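Local atomic coordinates of secreted protein (Kutzneria albida DSM 43870, PDB entry 5M6Q), a protein that is a microbial transglutaminase, probably catalysing acyl transfer from the side-chain amide of protein glutamines and so cross-linking proteins. Residues F173-H187 / Y198-F212. Residues are numbered along the deposited sequence; the frame is centred on the assembly and turned at random.
Sequences FDYGWFDQDTNTWWH and YQSTLRHYSRPLQDF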
ATOM      1  N   PHE A 173     -10.822   6.392   4.054  1.00 23.45           N
ATOM      2  CA  PHE A 173     -10.097   5.454   3.218  1.00 23.66           C
ATOM      3  C   PHE A 173     -10.071   4.044   3.793  1.00 24.29           C
ATOM      4  O   PHE A 173     -10.460   3.819   4.932  1.00 23.84           O
ATOM      5  CB  PHE A 173      -8.659   5.955   3.004  1.00 25.03           C
ATOM      6  CG  PHE A 173      -7.966   6.380   4.272  1.00 28.17           C
ATOM      7  CD1 PHE A 173      -7.724   5.467   5.293  1.00 27.24           C
ATOM      8  CD2 PHE A 173      -7.560   7.692   4.443  1.00 28.53           C
ATOM      9  CE1 PHE A 173      -7.083   5.853   6.464  1.00 28.70           C
ATOM     10  CE2 PHE A 173      -6.921   8.090   5.617  1.00 29.28           C
ATOM     11  CZ  PHE A 173      -6.680   7.162   6.624  1.00 32.93           C
ATOM     12  N   ASP A 174      -9.606   3.100   2.984  1.00 21.12           N
ATOM     13  CA  ASP A 174      -9.113   1.841   3.510  1.00 22.58           C
ATOM     14  C   ASP A 174      -7.745   1.607   2.878  1.00 19.85           C
ATOM     15  O   ASP A 174      -7.484   2.042   1.743  1.00 21.36           O
ATOM     16  CB  ASP A 174     -10.076   0.678   3.218  1.00 23.58           C
ATOM     17  CG  ASP A 174      -9.939  -0.479   4.230  1.00 30.06           C
ATOM     18  OD1 ASP A 174      -9.029  -0.451   5.088  1.00 27.60           O
ATOM     19  OD2 ASP A 174     -10.751  -1.424   4.177  1.00 36.58           O
ATOM     20  N   TYR A 175      -6.866   0.974   3.640  1.00 19.93           N
ATOM     21  CA  TYR A 175      -5.570   0.501   3.160  1.00 19.86           C
ATOM     22  C   TYR A 175      -5.488  -0.977   3.383  1.00 22.39           C
ATOM     23  O   TYR A 175      -5.801  -1.442   4.475  1.00 20.34           O
ATOM     24  CB  TYR A 175      -4.416   1.163   3.913  1.00 19.55           C
ATOM     25  CG  TYR A 175      -4.182   2.586   3.510  1.00 22.07           C
ATOM     26  CD1 TYR A 175      -4.957   3.613   4.037  1.00 20.62           C
ATOM     27  CD2 TYR A 175      -3.197   2.904   2.591  1.00 21.50           C
ATOM     28  CE1 TYR A 175      -4.743   4.942   3.650  1.00 26.58           C
ATOM     29  CE2 TYR A 175      -2.974   4.224   2.203  1.00 23.23           C
ATOM     30  CZ  TYR A 175      -3.747   5.233   2.738  1.00 24.19           C
ATOM     31  OH  TYR A 175      -3.522   6.534   2.344  1.00 30.03           O
ATOM     32  N   GLY A 176      -5.030  -1.709   2.374  1.00 20.05           N
ATOM     33  CA  GLY A 176      -4.835  -3.138   2.504  1.00 18.96           C
ATOM     34  C   GLY A 176      -3.426  -3.543   2.116  1.00 20.84           C
ATOM     35  O   GLY A 176      -2.999  -3.340   0.988  1.00 19.69           O
ATOM     36  N   TRP A 177      -2.711  -4.125   3.068  1.00 20.47           N
ATOM     37  CA  TRP A 177      -1.359  -4.579   2.835  1.00 19.74           C
ATOM     38  C   TRP A 177      -1.372  -5.910   2.112  1.00 22.02           C
ATOM     39  O   TRP A 177      -2.039  -6.854   2.550  1.00 22.01           O
ATOM     40  CB  TRP A 177      -0.613  -4.712   4.153  1.00 17.18           C
ATOM     41  CG  TRP A 177       0.728  -5.331   3.959  1.00 23.64           C
ATOM     42  CD1 TRP A 177       1.059  -6.647   4.095  1.00 23.83           C
ATOM     43  CD2 TRP A 177       1.920  -4.656   3.565  1.00 23.76           C
ATOM     44  NE1 TRP A 177       2.390  -6.832   3.814  1.00 25.15           N
ATOM     45  CE2 TRP A 177       2.944  -5.623   3.492  1.00 24.25           C
ATOM     46  CE3 TRP A 177       2.226  -3.328   3.278  1.00 24.43           C
ATOM     47  CZ2 TRP A 177       4.248  -5.302   3.153  1.00 22.89           C
ATOM     48  CZ3 TRP A 177       3.533  -3.010   2.941  1.00 30.67           C
ATOM     49  CH2 TRP A 177       4.524  -3.994   2.888  1.00 20.74           C
ATOM     50  N   PHE A 178      -0.655  -5.989   1.000  1.00 17.21           N
ATOM     51  CA  PHE A 178      -0.633  -7.218   0.212  1.00 19.36           C
ATOM     52  C   PHE A 178       0.344  -8.236   0.784  1.00 20.65           C
ATOM     53  O   PHE A 178       1.554  -8.073   0.675  1.00 22.30           O
ATOM     54  CB  PHE A 178      -0.253  -6.926  -1.245  1.00 20.35           C
ATOM     55  CG  PHE A 178      -0.547  -8.052  -2.191  1.00 17.71           C
ATOM     56  CD1 PHE A 178      -1.318  -9.153  -1.787  1.00 18.88           C
ATOM     57  CD2 PHE A 178      -0.072  -8.008  -3.497  1.00 20.32           C
ATOM     58  CE1 PHE A 178      -1.602 -10.191  -2.670  1.00 21.69           C
ATOM     59  CE2 PHE A 178      -0.354  -9.043  -4.397  1.00 20.46           C
ATOM     60  CZ  PHE A 178      -1.127 -10.135  -3.979  1.00 21.02           C
ATOM     61  N   ASP A 179      -0.195  -9.298   1.370  1.00 21.79           N
ATOM     62  CA  ASP A 179       0.620 -10.391   1.884  1.00 23.26           C
ATOM     63  C   ASP A 179       0.744 -11.416   0.766  1.00 22.98           C
ATOM     64  O   ASP A 179      -0.184 -12.175   0.505  1.00 23.12           O
ATOM     65  CB  ASP A 179      -0.028 -10.988   3.138  1.00 24.79           C
ATOM     66  CG  ASP A 179       0.670 -12.265   3.658  1.00 34.47           C
ATOM     67  OD1 ASP A 179       1.469 -12.921   2.947  1.00 32.07           O
ATOM     68  OD2 ASP A 179       0.378 -12.633   4.814  1.00 41.54           O
ATOM     69  N   GLN A 180       1.896 -11.434   0.118  1.00 24.58           N
ATOM     70  CA  GLN A 180       2.070 -12.256  -1.064  1.00 25.84           C
ATOM     71  C   GLN A 180       2.531 -13.675  -0.722  1.00 31.19           C
ATOM     72  O   GLN A 180       2.727 -14.488  -1.613  1.00 31.43           O
ATOM     73  CB  GLN A 180       3.036 -11.572  -2.025  1.00 25.80           C
ATOM     74  CG  GLN A 180       2.399 -10.310  -2.617  1.00 23.60           C
ATOM     75  CD  GLN A 180       3.364  -9.424  -3.389  1.00 23.90           C
ATOM     76  OE1 GLN A 180       4.065  -8.596  -2.808  1.00 28.47           O
ATOM     77  NE2 GLN A 180       3.356  -9.553  -4.710  1.00 24.42           N
ATOM     78  N   ASP A 181       2.678 -13.979   0.565  1.00 27.02           N
ATOM     79  CA  ASP A 181       2.887 -15.363   0.970  1.00 31.11           C
ATOM     80  C   ASP A 181       1.565 -16.124   0.876  1.00 31.00           C
ATOM     81  O   ASP A 181       1.515 -17.247   0.359  1.00 33.68           O
ATOM     82  CB  ASP A 181       3.437 -15.455   2.387  1.00 27.33           C
ATOM     83  CG  ASP A 181       4.838 -14.903   2.510  1.00 38.06           C
ATOM     84  OD1 ASP A 181       5.588 -14.957   1.513  1.00 34.73           O
ATOM     85  OD2 ASP A 181       5.191 -14.426   3.615  1.00 44.01           O
ATOM     86  N   THR A 182       0.494 -15.504   1.362  1.00 29.99           N
ATOM     87  CA  THR A 182      -0.795 -16.184   1.415  1.00 26.95           C
ATOM     88  C   THR A 182      -1.820 -15.603   0.464  1.00 25.92           C
ATOM     89  O   THR A 182      -2.942 -16.082   0.415  1.00 29.01           O
ATOM     90  CB  THR A 182      -1.402 -16.151   2.828  1.00 30.53           C
ATOM     91  OG1 THR A 182      -1.579 -14.792   3.252  1.00 30.04           O
ATOM     92  CG2 THR A 182      -0.522 -16.893   3.810  1.00 30.86           C
ATOM     93  N   ASN A 183      -1.441 -14.568  -0.279  1.00 29.94           N
ATOM     94  CA  ASN A 183      -2.366 -13.916  -1.201  1.00 26.14           C
ATOM     95  C   ASN A 183      -3.571 -13.339  -0.447  1.00 24.91           C
ATOM     96  O   ASN A 183      -4.708 -13.493  -0.880  1.00 25.36           O
ATOM     97  CB  ASN A 183      -2.843 -14.895  -2.283  1.00 23.57           C
ATOM     98  CG  ASN A 183      -3.458 -14.197  -3.458  1.00 27.41           C
ATOM     99  OD1 ASN A 183      -2.961 -13.155  -3.900  1.00 26.06           O
ATOM    100  ND2 ASN A 183      -4.560 -14.749  -3.977  1.00 25.38           N
ATOM    101  N   THR A 184      -3.317 -12.687   0.685  1.00 20.99           N
ATOM    102  CA  THR A 184      -4.379 -12.009   1.427  1.00 20.58           C
ATOM    103  C   THR A 184      -4.045 -10.540   1.621  1.00 21.83           C
ATOM    104  O   THR A 184      -2.913 -10.113   1.414  1.00 23.56           O
ATOM    105  CB  THR A 184      -4.631 -12.634   2.809  1.00 19.37           C
ATOM    106  OG1 THR A 184      -3.404 -12.693   3.550  1.00 26.04           O
ATOM    107  CG2 THR A 184      -5.195 -14.048   2.661  1.00 21.62           C
ATOM    108  N   TRP A 185      -5.052  -9.792   2.044  1.00 20.06           N
ATOM    109  CA  TRP A 185      -4.979  -8.360   2.161  1.00 18.47           C
ATOM    110  C   TRP A 185      -5.280  -7.977   3.605  1.00 21.06           C
ATOM    111  O   TRP A 185      -6.333  -8.322   4.137  1.00 25.39           O
ATOM    112  CB  TRP A 185      -5.953  -7.715   1.170  1.00 20.08           C
ATOM    113  CG  TRP A 185      -5.471  -7.983  -0.215  1.00 21.59           C
ATOM    114  CD1 TRP A 185      -5.640  -9.134  -0.933  1.00 21.43           C
ATOM    115  CD2 TRP A 185      -4.646  -7.122  -1.018  1.00 20.38           C
ATOM    116  NE1 TRP A 185      -4.998  -9.027  -2.150  1.00 21.36           N
ATOM    117  CE2 TRP A 185      -4.387  -7.801  -2.228  1.00 20.82           C
ATOM    118  CE3 TRP A 185      -4.120  -5.837  -0.838  1.00 20.08           C
ATOM    119  CZ2 TRP A 185      -3.620  -7.237  -3.254  1.00 19.72           C
ATOM    120  CZ3 TRP A 185      -3.371  -5.275  -1.858  1.00 18.38           C
ATOM    121  CH2 TRP A 185      -3.123  -5.975  -3.052  1.00 20.77           C
ATOM    122  N   TRP A 186      -4.318  -7.313   4.242  1.00 21.10           N
ATOM    123  CA  TRP A 186      -4.412  -6.996   5.661  1.00 19.07           C
ATOM    124  C   TRP A 186      -4.869  -5.573   5.874  1.00 21.38           C
ATOM    125  O   TRP A 186      -4.244  -4.631   5.392  1.00 20.04           O
ATOM    126  CB  TRP A 186      -3.063  -7.231   6.332  1.00 20.01           C
ATOM    127  CG  TRP A 186      -2.709  -8.680   6.358  1.00 24.81           C
ATOM    128  CD1 TRP A 186      -2.221  -9.420   5.324  1.00 27.39           C
ATOM    129  CD2 TRP A 186      -2.851  -9.581   7.470  1.00 24.63           C
ATOM    130  NE1 TRP A 186      -2.034 -10.729   5.728  1.00 25.58           N
ATOM    131  CE2 TRP A 186      -2.412 -10.852   7.038  1.00 23.85           C
ATOM    132  CE3 TRP A 186      -3.315  -9.438   8.781  1.00 18.68           C
ATOM    133  CZ2 TRP A 186      -2.408 -11.970   7.875  1.00 22.43           C
ATOM    134  CZ3 TRP A 186      -3.304 -10.548   9.612  1.00 21.36           C
ATOM    135  CH2 TRP A 186      -2.852 -11.794   9.159  1.00 22.84           C
ATOM    136  N   HIS A 187      -5.975  -5.417   6.583  1.00 21.89           N
ATOM    137  CA  HIS A 187      -6.485  -4.092   6.843  1.00 18.89           C
ATOM    138  C   HIS A 187      -7.084  -4.072   8.241  1.00 19.63           C
ATOM    139  O   HIS A 187      -6.754  -4.917   9.063  1.00 20.81           O
ATOM    140  CB  HIS A 187      -7.500  -3.643   5.762  1.00 19.93           C
ATOM    141  CG  HIS A 187      -8.615  -4.611   5.489  1.00 18.14           C
ATOM    142  ND1 HIS A 187      -9.929  -4.209   5.391  1.00 24.70           N
ATOM    143  CD2 HIS A 187      -8.612  -5.939   5.228  1.00 23.66           C
ATOM    144  CE1 HIS A 187     -10.691  -5.250   5.116  1.00 26.29           C
ATOM    145  NE2 HIS A 187      -9.918  -6.312   5.007  1.00 21.78           N
ATOM    146  N   TYR A 198      -8.013  -7.159   9.997  1.00 19.96           N
ATOM    147  CA  TYR A 198      -8.652  -8.092   9.074  1.00 17.92           C
ATOM    148  C   TYR A 198      -7.652  -8.679   8.103  1.00 22.82           C
ATOM    149  O   TYR A 198      -6.762  -7.992   7.618  1.00 20.72           O
ATOM    150  CB  TYR A 198      -9.749  -7.408   8.255  1.00 21.86           C
ATOM    151  CG  TYR A 198     -10.830  -6.758   9.058  1.00 22.90           C
ATOM    152  CD1 TYR A 198     -11.477  -7.442  10.093  1.00 29.93           C
ATOM    153  CD2 TYR A 198     -11.234  -5.459   8.771  1.00 30.32           C
ATOM    154  CE1 TYR A 198     -12.491  -6.834  10.825  1.00 27.05           C
ATOM    155  CE2 TYR A 198     -12.243  -4.848   9.491  1.00 32.51           C
ATOM    156  CZ  TYR A 198     -12.866  -5.537  10.516  1.00 27.18           C
ATOM    157  OH  TYR A 198     -13.868  -4.912  11.214  1.00 35.17           O
ATOM    158  N   GLN A 199      -7.838  -9.943   7.785  1.00 19.94           N
ATOM    159  CA  GLN A 199      -7.059 -10.613   6.765  1.00 16.45           C
ATOM    160  C   GLN A 199      -8.075 -11.089   5.740  1.00 25.89           C
ATOM    161  O   GLN A 199      -8.843 -12.027   6.011  1.00 24.84           O
ATOM    162  CB  GLN A 199      -6.250 -11.770   7.364  1.00 19.14           C
ATOM    163  CG  GLN A 199      -5.485 -12.601   6.345  1.00 20.38           C
ATOM    164  CD  GLN A 199      -4.954 -13.898   6.938  1.00 26.47           C
ATOM    165  OE1 GLN A 199      -5.275 -14.248   8.077  1.00 25.37           O
ATOM    166  NE2 GLN A 199      -4.136 -14.617   6.167  1.00 22.35           N
ATOM    167  N   SER A 200      -8.115 -10.425   4.586  1.00 19.96           N
ATOM    168  CA  SER A 200      -9.185 -10.668   3.613  1.00 24.19           C
ATOM    169  C   SER A 200      -8.709 -11.199   2.276  1.00 23.33           C
ATOM    170  O   SER A 200      -7.551 -11.008   1.889  1.00 22.67           O
ATOM    171  CB  SER A 200      -9.973  -9.384   3.369  1.00 23.54           C
ATOM    172  OG  SER A 200     -10.571  -8.944   4.569  1.00 24.97           O
ATOM    173  N   THR A 201      -9.608 -11.866   1.565  1.00 22.75           N
ATOM    174  CA  THR A 201      -9.375 -12.078   0.148  1.00 22.20           C
ATOM    175  C   THR A 201      -9.430 -10.716  -0.530  1.00 21.16           C
ATOM    176  O   THR A 201     -10.050  -9.782  -0.014  1.00 18.71           O
ATOM    177  CB  THR A 201     -10.426 -12.974  -0.499  1.00 21.99           C
ATOM    178  OG1 THR A 201     -11.668 -12.279  -0.484  1.00 19.74           O
ATOM    179  CG2 THR A 201     -10.572 -14.308   0.235  1.00 21.07           C
ATOM    180  N   LEU A 202      -8.811 -10.607  -1.703  1.00 20.23           N
ATOM    181  CA  LEU A 202      -8.888  -9.384  -2.485  1.00 20.34           C
ATOM    182  C   LEU A 202     -10.326  -9.028  -2.827  1.00 22.42           C
ATOM    183  O   LEU A 202     -10.714  -7.871  -2.732  1.00 22.02           O
ATOM    184  CB  LEU A 202      -8.065  -9.507  -3.771  1.00 21.56           C
ATOM    185  CG  LEU A 202      -8.169  -8.256  -4.648  1.00 26.77           C
ATOM    186  CD1 LEU A 202      -7.596  -7.037  -3.930  1.00 23.80           C
ATOM    187  CD2 LEU A 202      -7.511  -8.461  -6.013  1.00 26.90           C
ATOM    188  N   ARG A 203     -11.130 -10.020  -3.209  1.00 22.38           N
ATOM    189  CA  ARG A 203     -12.525  -9.746  -3.515  1.00 21.85           C
ATOM    190  C   ARG A 203     -13.252  -9.123  -2.309  1.00 23.67           C
ATOM    191  O   ARG A 203     -14.056  -8.215  -2.460  1.00 22.39           O
ATOM    192  CB  ARG A 203     -13.265 -11.018  -3.947  1.00 25.40           C
ATOM    193  CG  ARG A 203     -14.694 -10.737  -4.386  1.00 32.86           C
ATOM    194  CD  ARG A 203     -15.503 -11.999  -4.680  1.00 38.59           C
ATOM    195  NE  ARG A 203     -14.704 -13.048  -5.308  1.00 56.96           N
ATOM    196  CZ  ARG A 203     -14.332 -13.059  -6.587  1.00 62.26           C
ATOM    197  NH1 ARG A 203     -14.671 -12.062  -7.400  1.00 66.06           N
ATOM    198  NH2 ARG A 203     -13.607 -14.071  -7.053  1.00 58.60           N
ATOM    199  N   HIS A 204     -12.982  -9.619  -1.113  1.00 18.87           N
ATOM    200  CA  HIS A 204     -13.689  -9.107   0.044  1.00 18.25           C
ATOM    201  C   HIS A 204     -13.203  -7.705   0.393  1.00 23.10           C
ATOM    202  O   HIS A 204     -14.004  -6.805   0.688  1.00 22.79           O
ATOM    203  CB  HIS A 204     -13.515 -10.041   1.235  1.00 22.01           C
ATOM    204  CG  HIS A 204     -14.140  -9.519   2.486  1.00 26.28           C
ATOM    205  ND1 HIS A 204     -15.499  -9.543   2.700  1.00 25.67           N
ATOM    206  CD2 HIS A 204     -13.595  -8.923   3.571  1.00 26.63           C
ATOM    207  CE1 HIS A 204     -15.764  -8.997   3.870  1.00 28.32           C
ATOM    208  NE2 HIS A 204     -14.628  -8.616   4.422  1.00 28.83           N
ATOM    209  N   TYR A 205     -11.884  -7.524   0.364  1.00 21.91           N
ATOM    210  CA  TYR A 205     -11.298  -6.214   0.604  1.00 17.94           C
ATOM    211  C   TYR A 205     -11.850  -5.180  -0.399  1.00 21.36           C
ATOM    212  O   TYR A 205     -12.073  -4.023  -0.052  1.00 20.19           O
ATOM    213  CB  TYR A 205      -9.761  -6.269   0.526  1.00 16.83           C
ATOM    214  CG  TYR A 205      -9.171  -4.881   0.649  1.00 21.22           C
ATOM    215  CD1 TYR A 205      -9.154  -4.227   1.880  1.00 20.08           C
ATOM    216  CD2 TYR A 205      -8.712  -4.194  -0.469  1.00 23.52           C
ATOM    217  CE1 TYR A 205      -8.642  -2.938   2.000  1.00 22.78           C
ATOM    218  CE2 TYR A 205      -8.203  -2.902  -0.358  1.00 18.82           C
ATOM    219  CZ  TYR A 205      -8.176  -2.289   0.881  1.00 22.17           C
ATOM    220  OH  TYR A 205      -7.696  -1.001   1.005  1.00 23.06           O
ATOM    221  N   SER A 206     -12.105  -5.617  -1.629  1.00 23.73           N
ATOM    222  CA  SER A 206     -12.513  -4.720  -2.714  1.00 21.56           C
ATOM    223  C   SER A 206     -14.031  -4.571  -2.894  1.00 25.07           C
ATOM    224  O   SER A 206     -14.486  -3.853  -3.786  1.00 26.37           O
ATOM    225  CB  SER A 206     -11.916  -5.210  -4.043  1.00 21.13           C
ATOM    226  OG  SER A 206     -10.521  -5.444  -3.944  1.00 20.96           O
ATOM    227  N   ARG A 207     -14.815  -5.263  -2.079  1.00 22.01           N
ATOM    228  CA  ARG A 207     -16.270  -5.297  -2.267  1.00 25.81           C
ATOM    229  C   ARG A 207     -16.923  -3.895  -2.301  1.00 27.57           C
ATOM    230  O   ARG A 207     -16.440  -2.966  -1.664  1.00 27.00           O
ATOM    231  CB  ARG A 207     -16.908  -6.146  -1.169  1.00 25.22           C
ATOM    232  CG  ARG A 207     -16.941  -5.478   0.173  1.00 24.20           C
ATOM    233  CD  ARG A 207     -17.287  -6.456   1.285  1.00 25.18           C
ATOM    234  NE  ARG A 207     -17.446  -5.741   2.545  1.00 28.40           N
ATOM    235  CZ  ARG A 207     -16.443  -5.266   3.274  1.00 29.92           C
ATOM    236  NH1 ARG A 207     -15.184  -5.439   2.881  1.00 28.07           N
ATOM    237  NH2 ARG A 207     -16.699  -4.613   4.399  1.00 28.95           N
ATOM    238  N   PRO A 208     -18.018  -3.748  -3.064  1.00 25.90           N
ATOM    239  CA  PRO A 208     -18.749  -2.485  -3.182  1.00 29.27           C
ATOM    240  C   PRO A 208     -19.136  -1.920  -1.828  1.00 25.61           C
ATOM    241  O   PRO A 208     -19.653  -2.639  -0.981  1.00 30.89           O
ATOM    242  CB  PRO A 208     -19.997  -2.879  -3.983  1.00 28.50           C
ATOM    243  CG  PRO A 208     -19.562  -4.060  -4.771  1.00 26.91           C
ATOM    244  CD  PRO A 208     -18.643  -4.814  -3.873  1.00 28.14           C
ATOM    245  N   LEU A 209     -18.847  -0.645  -1.618  1.00 25.01           N
ATOM    246  CA  LEU A 209     -19.135   0.010  -0.349  1.00 24.54           C
ATOM    247  C   LEU A 209     -19.560   1.439  -0.630  1.00 29.67           C
ATOM    248  O   LEU A 209     -19.112   2.039  -1.611  1.00 30.29           O
ATOM    249  CB  LEU A 209     -17.904  -0.025   0.566  1.00 24.26           C
ATOM    250  CG  LEU A 209     -17.508  -1.366   1.184  1.00 25.66           C
ATOM    251  CD1 LEU A 209     -16.212  -1.218   1.970  1.00 25.49           C
ATOM    252  CD2 LEU A 209     -18.619  -1.899   2.086  1.00 26.95           C
ATOM    253  N   GLN A 210     -20.420   1.990   0.219  1.00 30.70           N
ATOM    254  CA  GLN A 210     -20.872   3.366   0.030  1.00 26.40           C
ATOM    255  C   GLN A 210     -19.724   4.359   0.243  1.00 24.47           C
ATOM    256  O   GLN A 210     -19.761   5.460  -0.278  1.00 26.29           O
ATOM    257  CB  GLN A 210     -22.027   3.704   0.989  1.00 30.65           C
ATOM    258  CG  GLN A 210     -23.383   3.040   0.669  1.00 30.19           C
ATOM    259  CD  GLN A 210     -23.911   3.389  -0.716  1.00 36.75           C
ATOM    260  OE1 GLN A 210     -23.803   4.527  -1.174  1.00 34.41           O
ATOM    261  NE2 GLN A 210     -24.477   2.403  -1.393  1.00 38.97           N
ATOM    262  N   ASP A 211     -18.735   3.974   1.045  1.00 22.22           N
ATOM    263  CA  ASP A 211     -17.647   4.872   1.431  1.00 27.18           C
ATOM    264  C   ASP A 211     -16.791   5.295   0.247  1.00 25.07           C
ATOM    265  O   ASP A 211     -16.336   6.437   0.182  1.00 27.50           O
ATOM    266  CB  ASP A 211     -16.723   4.209   2.472  1.00 27.70           C
ATOM    267  CG  ASP A 211     -17.471   3.653   3.667  1.00 29.95           C
ATOM    268  OD1 ASP A 211     -18.209   2.648   3.515  1.00 34.07           O
ATOM    269  OD2 ASP A 211     -17.290   4.203   4.770  1.00 31.96           O
ATOM    270  N   PHE A 212     -16.560   4.362  -0.676  1.00 22.74           N
ATOM    271  CA  PHE A 212     -15.483   4.488  -1.656  1.00 23.93           C
ATOM    272  C   PHE A 212     -15.925   4.282  -3.102  1.00 26.38           C
ATOM    273  O   PHE A 212     -16.724   3.403  -3.371  1.00 25.40           O
ATOM    274  CB  PHE A 212     -14.394   3.458  -1.363  1.00 23.20           C
ATOM    275  CG  PHE A 212     -14.003   3.374   0.077  1.00 23.31           C
ATOM    276  CD1 PHE A 212     -13.569   4.511   0.759  1.00 21.88           C
ATOM    277  CD2 PHE A 212     -14.039   2.152   0.741  1.00 22.38           C
ATOM    278  CE1 PHE A 212     -13.212   4.440   2.089  1.00 25.97           C
ATOM    279  CE2 PHE A 212     -13.665   2.056   2.072  1.00 27.75           C
ATOM    280  CZ  PHE A 212     -13.254   3.201   2.755  1.00 23.46           C
TER
HETATM  281  O   HOH W   1     -12.436  -2.759   2.560  1.00 28.55           O
HETATM  282  O   HOH W   2      -6.781 -12.520  -2.545  1.00 29.03           O
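H187 and S200 meet through a bond in the plane of the imidazole: NE2 of H187 lies 2.7 Å from OG of S200, nearly straight, and either may donate. Both faces of this ring are covered. CB of Y198 sits over one, 3.7 Å from the ring centroid; the edge of Y205 meets the other, its plane turned 83° from the imidazole in a T-shaped pair. CG of H187 lies between its backbone N and carbonyl carbon (chi1 52°), which leans the ring across toward Y198 and S200. At its far nitrogen, ND1 donates to OD2 of D174 on the syn side, 3.1 Å away, the bond bent and tilted from the imidazole plane; this His-carboxylate pair helps fix the ring's rotation. A water bridges the same OD2 to the backbone O of Y205.

The sheet's other face carries W186 and Q199. CB of Q199 stands only 4° off the ring normal, 3.7 Å from the centroid of the six-membered ring of W186, and the extended chain keeps its amide nearly flat against the indole. NE2 of Q199 is hydrogen-bonded to the carbonyl O of P5, and only weakly to OG1 of T184, at 3.3 Å. NE1 of W186 donates to the anti lone pair of D179 OD2, 3.2 Å away and tilted from the indole plane, while W16 and Y21 meet the ring. A leucine in place of W186 would probably leave D179 OD2 without this donor and Q199 without its flat support.

Beyond S200, T201 OG1 caps helix 202-205 by accepting from H204 N, and CD1 of L202 packs over W185, 3.9 Å from the centroid of its five-membered ring, a CH-pi contact.

Reciprocal backbone bonds at W185/S200 and H187/Y198, flanking the non-hydrogen-bonded W186/Q199 pair, identify an antiparallel hairpin within the central sheet of this transglutaminase; D174, on the adjoining strand 174-179, supplies the carboxylate of the His-carboxylate hydrogen bond, beside the aromatic cluster of H187, Y198 and Y205.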